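Long-range contacts in desulfoferrodoxin (Rbo) (Treponema pallidum subsp. pallidum str. Nichols, PDB 1Y07), which acts as a class III superoxide reductase, probably reducing superoxide to hydrogen peroxide at a mononuclear iron site: residues Leu5-Gln10 and Ile78-Leu83; Pro52-His57 and Asp110-Ala115. All coordinates share one frame; numbering follows the deposited sequence.

The two contacts pack against opposite faces of the same antiparallel sheet, where strands 78-85 and 112-119 are neighbours. Contact 1 brings strand 5-9 of the N-terminal part onto one face, and contact 2 brings strand 52-57, from a three-stranded sheet, onto the other. Their centres lie about 16 Å apart and their segments alternate along the chain, in the order 5-10, 52-57, 78-83, 110-115. They meet through Leu-83, whose CD1 lies 3.6 Å from CG2 of Val-112. Contact 1 thus joins the N-terminal region to the iron-binding domain, whereas contact 2 holds together the two sheets of that domain's own β-sandwich.

Contact 1. Residues Leu5-Gln10 and Ile78-Leu83; sequences LSFFLQ and IAWVCL
Strand 5-9 lies over strand 78-83 with Leu-5 opposite Cys-82, their directions 156° apart and their axes 10.4 Å from each other, a face-to-face spacing bridged by side chains and not by backbone hydrogen bonds. Leu-5, Phe-7 and Leu-9 alternate along one side of their strand and meet Trp-80 and Cys-82. The middle is aromatic: CD2 of Phe-7 comes within 3.4 Å of CH2 of Trp-80, and the two six-membered rings, tilted by 34°, form an oblique pair. Long, flat side chains suit this place because they can span the gap. Trp-80 reaches across with its benzene end; a chi1 of 53°, which places CG between the backbone N and the carbonyl carbon, directs the indole there. The branched, apolar leucines supply methyls at the flanks. Leu-9 comes to the edge of the indole, its CD2 4.1 Å from CZ2 of Trp-80, while CD1 of Leu-5 touches SG of Cys-82 at 3.8 Å. Cys-82 is smaller, and its thiol lies beside Phe-7, with SG at the ring edge, 4.1 Å from CE2, a sulfur-aromatic contact. Neighbouring strands extend this buried layer: Phe-16 of strand 16-20 stacks on Trp-80, Tyr-116 and Phe-118 of strand 112-119 meet Phe-7 and Trp-80 respectively, and Leu-91 of strand 88-93 touches both Trp-80 and Cys-82.

Contact 2. Residues Pro52-His57 and Asp110-Ala115; sequences PVVEVH and DQVLEA
Ala-115 meets both Pro-52 and Val-54 at the close end of this contact, where the CA atoms of Pro-52 and Ala-115 are 6.4 Å apart. The small methyl of Ala-115 lets the strands come close here: its CB touches CG2 of Val-54 at 3.7 Å and CB of Pro-52 at 4.1 Å. The proline ring also lies against the backbone, its CG 3.6 Å from the carbonyl O of Ala-115. Proline suits the site as a compact, apolar residue, and in Val-54 the branch anti to the carbonyl carbon, CG2, is the one that reaches the alanine. These strands run antiparallel at 155° but share no hydrogen bonds, since they belong to the two facing sheets of the immunoglobulin-like β-sandwich of the desulfoferrodoxin domain. Strand 112-119 is irregular here: Leu-113 and Glu-114 both stand opposite Lys-84 of strand 78-85, a classic β bulge. The extra residue lets Val-112 and Ala-115, three positions apart, both direct their side chains to strand 52-57. Away from the alanine the layers spread, and the CA atoms of Val-56 and Val-112 are 8.5 Å apart. With chi1 at 69°, Val-112 turns CG1 to CG2 of Val-56 at 4.2 Å and leaves CG2 for CG1 of Val-54 at 4.4 Å. Beta-branched valines favour the extended backbone of a strand. Val-56, at the end of the contact, is exposed to solvent, and Val-54 and Val-112 are partly so, whereas Pro-52 and Ala-115 are buried.

Contact 1. Residues Leu5-Gln10 and Ile78-Leu83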
# COMPACT_ATOMS: atom_id res chain seq x y z
N LEU B 5 1.14 1.17 -10.72
CA LEU B 5 0.21 0.46 -9.86
C LEU B 5 -0.82 -0.35 -10.66
O LEU B 5 -1.39 0.15 -11.63
CB LEU B 5 -0.51 1.44 -8.95
CG LEU B 5 0.31 2.00 -7.82
CD1 LEU B 5 -0.51 2.94 -7.03
CD2 LEU B 5 0.83 0.90 -6.92
N SER B 6 -1.04 -1.60 -10.25
CA SER B 6 -2.12 -2.39 -10.76
C SER B 6 -2.92 -2.92 -9.58
O SER B 6 -2.40 -3.02 -8.46
CB SER B 6 -1.59 -3.59 -11.57
OG SER B 6 -0.44 -4.18 -10.96
N PHE B 7 -4.17 -3.27 -9.87
CA PHE B 7 -5.14 -3.70 -8.88
C PHE B 7 -5.82 -4.94 -9.35
O PHE B 7 -6.24 -5.02 -10.50
CB PHE B 7 -6.16 -2.58 -8.65
CG PHE B 7 -5.51 -1.26 -8.30
CD1 PHE B 7 -5.24 -0.30 -9.28
CD2 PHE B 7 -5.15 -1.00 -6.98
CE1 PHE B 7 -4.61 0.92 -8.92
CE2 PHE B 7 -4.53 0.21 -6.64
CZ PHE B 7 -4.27 1.15 -7.62
N PHE B 8 -5.92 -5.90 -8.46
CA PHE B 8 -6.51 -7.21 -8.73
C PHE B 8 -7.53 -7.45 -7.60
O PHE B 8 -7.14 -7.51 -6.44
CB PHE B 8 -5.44 -8.29 -8.70
CG PHE B 8 -4.27 -8.00 -9.61
CD1 PHE B 8 -3.30 -7.10 -9.24
CD2 PHE B 8 -4.15 -8.62 -10.84
CE1 PHE B 8 -2.23 -6.82 -10.08
CE2 PHE B 8 -3.09 -8.33 -11.68
CZ PHE B 8 -2.12 -7.42 -11.28
N LEU B 9 -8.80 -7.62 -7.96
CA LEU B 9 -9.88 -7.62 -6.97
C LEU B 9 -10.70 -8.90 -7.01
O LEU B 9 -11.19 -9.28 -8.07
CB LEU B 9 -10.79 -6.41 -7.19
CG LEU B 9 -10.14 -5.07 -7.59
CD1 LEU B 9 -11.21 -4.09 -7.93
CD2 LEU B 9 -9.31 -4.49 -6.50
N GLN B 10 -10.86 -9.54 -5.85
CA GLN B 10 -11.72 -10.75 -5.71
C GLN B 10 -13.19 -10.42 -5.89
O GLN B 10 -13.55 -9.25 -5.72
CB GLN B 10 -11.58 -11.34 -4.31
CG GLN B 10 -10.44 -12.29 -4.17
CD GLN B 10 -10.65 -13.28 -3.04
OE1 GLN B 10 -10.41 -12.94 -1.88
NE2 GLN B 10 -11.09 -14.50 -3.36
N ILE B 78 -17.90 3.98 -2.76
CA ILE B 78 -16.43 3.99 -2.96
C ILE B 78 -15.79 3.18 -1.84
O ILE B 78 -15.91 3.50 -0.65
CB ILE B 78 -15.86 5.42 -2.96
CG1 ILE B 78 -16.58 6.32 -3.98
CG2 ILE B 78 -14.37 5.36 -3.23
CD1 ILE B 78 -16.72 5.68 -5.36
N ALA B 79 -15.07 2.15 -2.23
CA ALA B 79 -14.50 1.18 -1.29
C ALA B 79 -13.23 1.68 -0.65
O ALA B 79 -13.03 1.55 0.55
CB ALA B 79 -14.23 -0.08 -1.98
N TRP B 80 -12.37 2.28 -1.47
CA TRP B 80 -11.04 2.68 -1.01
C TRP B 80 -10.46 3.71 -1.98
O TRP B 80 -10.92 3.85 -3.12
CB TRP B 80 -10.11 1.46 -0.79
CG TRP B 80 -9.97 0.48 -1.97
CD1 TRP B 80 -10.53 -0.77 -2.05
CD2 TRP B 80 -9.21 0.65 -3.18
NE1 TRP B 80 -10.20 -1.37 -3.24
CE2 TRP B 80 -9.39 -0.53 -3.96
CE3 TRP B 80 -8.43 1.69 -3.71
CZ2 TRP B 80 -8.82 -0.68 -5.21
CZ3 TRP B 80 -7.86 1.54 -4.96
CH2 TRP B 80 -8.03 0.35 -5.68
N VAL B 81 -9.43 4.40 -1.51
CA VAL B 81 -8.64 5.33 -2.28
C VAL B 81 -7.18 4.95 -2.03
O VAL B 81 -6.80 4.69 -0.87
CB VAL B 81 -8.88 6.81 -1.86
CG1 VAL B 81 -7.89 7.75 -2.52
CG2 VAL B 81 -10.34 7.20 -2.15
N CYS B 82 -6.41 4.91 -3.09
CA CYS B 82 -4.97 4.63 -3.05
C CYS B 82 -4.24 5.89 -3.55
O CYS B 82 -4.66 6.51 -4.52
CB CYS B 82 -4.66 3.42 -3.93
SG CYS B 82 -2.93 3.05 -4.16
N LEU B 83 -3.16 6.26 -2.90
CA LEU B 83 -2.34 7.39 -3.26
C LEU B 83 -0.97 6.92 -3.58
O LEU B 83 -0.36 6.19 -2.79
CB LEU B 83 -2.27 8.35 -2.08
CG LEU B 83 -1.92 9.79 -2.38
CD1 LEU B 83 -2.91 10.45 -3.23
CD2 LEU B 83 -1.67 10.52 -1.05

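Contact 2. Residues Pro52-His57 and Asp110-Ala115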
# COMPACT_ATOMS: atom_id res chain seq x y z
N PRO B 52 -11.05 10.91 -9.03
CA PRO B 52 -10.61 11.50 -7.77
C PRO B 52 -10.06 12.91 -7.97
O PRO B 52 -9.31 13.17 -8.93
CB PRO B 52 -9.53 10.50 -7.24
CG PRO B 52 -9.18 9.67 -8.32
CD PRO B 52 -10.19 9.79 -9.42
N VAL B 53 -10.53 13.83 -7.12
CA VAL B 53 -10.03 15.17 -7.04
C VAL B 53 -9.06 15.25 -5.87
O VAL B 53 -9.43 14.89 -4.77
CB VAL B 53 -11.20 16.21 -6.85
CG1 VAL B 53 -10.70 17.60 -6.44
CG2 VAL B 53 -12.06 16.30 -8.12
N VAL B 54 -7.86 15.75 -6.13
CA VAL B 54 -6.80 15.85 -5.13
C VAL B 54 -6.62 17.30 -4.68
O VAL B 54 -6.57 18.21 -5.49
CB VAL B 54 -5.45 15.23 -5.69
CG1 VAL B 54 -4.34 15.30 -4.68
CG2 VAL B 54 -5.69 13.78 -6.15
N GLU B 55 -6.55 17.51 -3.37
CA GLU B 55 -6.45 18.85 -2.78
C GLU B 55 -5.39 18.80 -1.70
O GLU B 55 -5.59 18.18 -0.66
CB GLU B 55 -7.77 19.28 -2.18
CG GLU B 55 -8.89 19.50 -3.19
CD GLU B 55 -10.17 19.98 -2.55
OE1 GLU B 55 -10.28 19.98 -1.29
OE2 GLU B 55 -11.07 20.38 -3.32
N VAL B 56 -4.25 19.42 -1.96
CA VAL B 56 -3.14 19.42 -1.04
C VAL B 56 -3.14 20.67 -0.20
O VAL B 56 -3.40 21.82 -0.68
CB VAL B 56 -1.80 19.33 -1.77
CG1 VAL B 56 -0.63 19.28 -0.77
CG2 VAL B 56 -1.77 18.16 -2.69
N HIS B 57 -2.89 20.47 1.07
CA HIS B 57 -2.53 21.54 1.93
C HIS B 57 -1.40 21.02 2.79
O HIS B 57 -1.62 20.19 3.64
CB HIS B 57 -3.73 21.89 2.75
CG HIS B 57 -3.45 22.14 4.19
ND1 HIS B 57 -3.88 21.27 5.18
CD2 HIS B 57 -2.90 23.22 4.84
CE1 HIS B 57 -3.54 21.76 6.36
NE2 HIS B 57 -2.94 22.94 6.19
N ASP B 110 8.10 14.23 0.90
CA ASP B 110 7.26 13.46 -0.01
C ASP B 110 6.38 14.43 -0.76
O ASP B 110 6.16 15.59 -0.32
CB ASP B 110 6.43 12.45 0.76
CG ASP B 110 6.00 11.26 -0.10
OD1 ASP B 110 6.30 11.31 -1.33
OD2 ASP B 110 5.35 10.30 0.35
N GLN B 111 5.97 14.01 -1.96
CA GLN B 111 5.04 14.77 -2.78
C GLN B 111 4.08 13.84 -3.48
O GLN B 111 4.46 12.72 -3.84
CB GLN B 111 5.78 15.63 -3.85
CG GLN B 111 6.79 16.58 -3.24
CD GLN B 111 7.60 17.35 -4.22
OE1 GLN B 111 7.46 18.58 -4.30
NE2 GLN B 111 8.52 16.68 -4.93
N VAL B 112 2.83 14.26 -3.66
CA VAL B 112 1.84 13.39 -4.30
C VAL B 112 2.10 13.22 -5.78
O VAL B 112 2.55 14.17 -6.43
CB VAL B 112 0.43 13.94 -4.07
CG1 VAL B 112 0.21 15.19 -4.82
CG2 VAL B 112 -0.62 12.93 -4.48
N LEU B 113 1.77 12.05 -6.34
CA LEU B 113 1.81 11.80 -7.80
C LEU B 113 0.45 11.53 -8.41
O LEU B 113 0.11 12.10 -9.45
CB LEU B 113 2.74 10.65 -8.15
CG LEU B 113 4.23 10.90 -7.91
CD1 LEU B 113 5.03 9.63 -8.17
CD2 LEU B 113 4.78 12.05 -8.80
N GLU B 114 -0.33 10.65 -7.81
CA GLU B 114 -1.58 10.17 -8.42
C GLU B 114 -2.48 9.54 -7.38
O GLU B 114 -2.01 8.95 -6.42
CB GLU B 114 -1.28 9.15 -9.53
CG GLU B 114 -2.48 8.76 -10.39
CD GLU B 114 -2.07 8.11 -11.73
OE1 GLU B 114 -2.85 8.20 -12.72
OE2 GLU B 114 -0.97 7.53 -11.80
N ALA B 115 -3.77 9.68 -7.58
CA ALA B 115 -4.77 9.06 -6.73
C ALA B 115 -5.60 8.11 -7.55
O ALA B 115 -5.82 8.37 -8.73
CB ALA B 115 -5.65 10.10 -6.07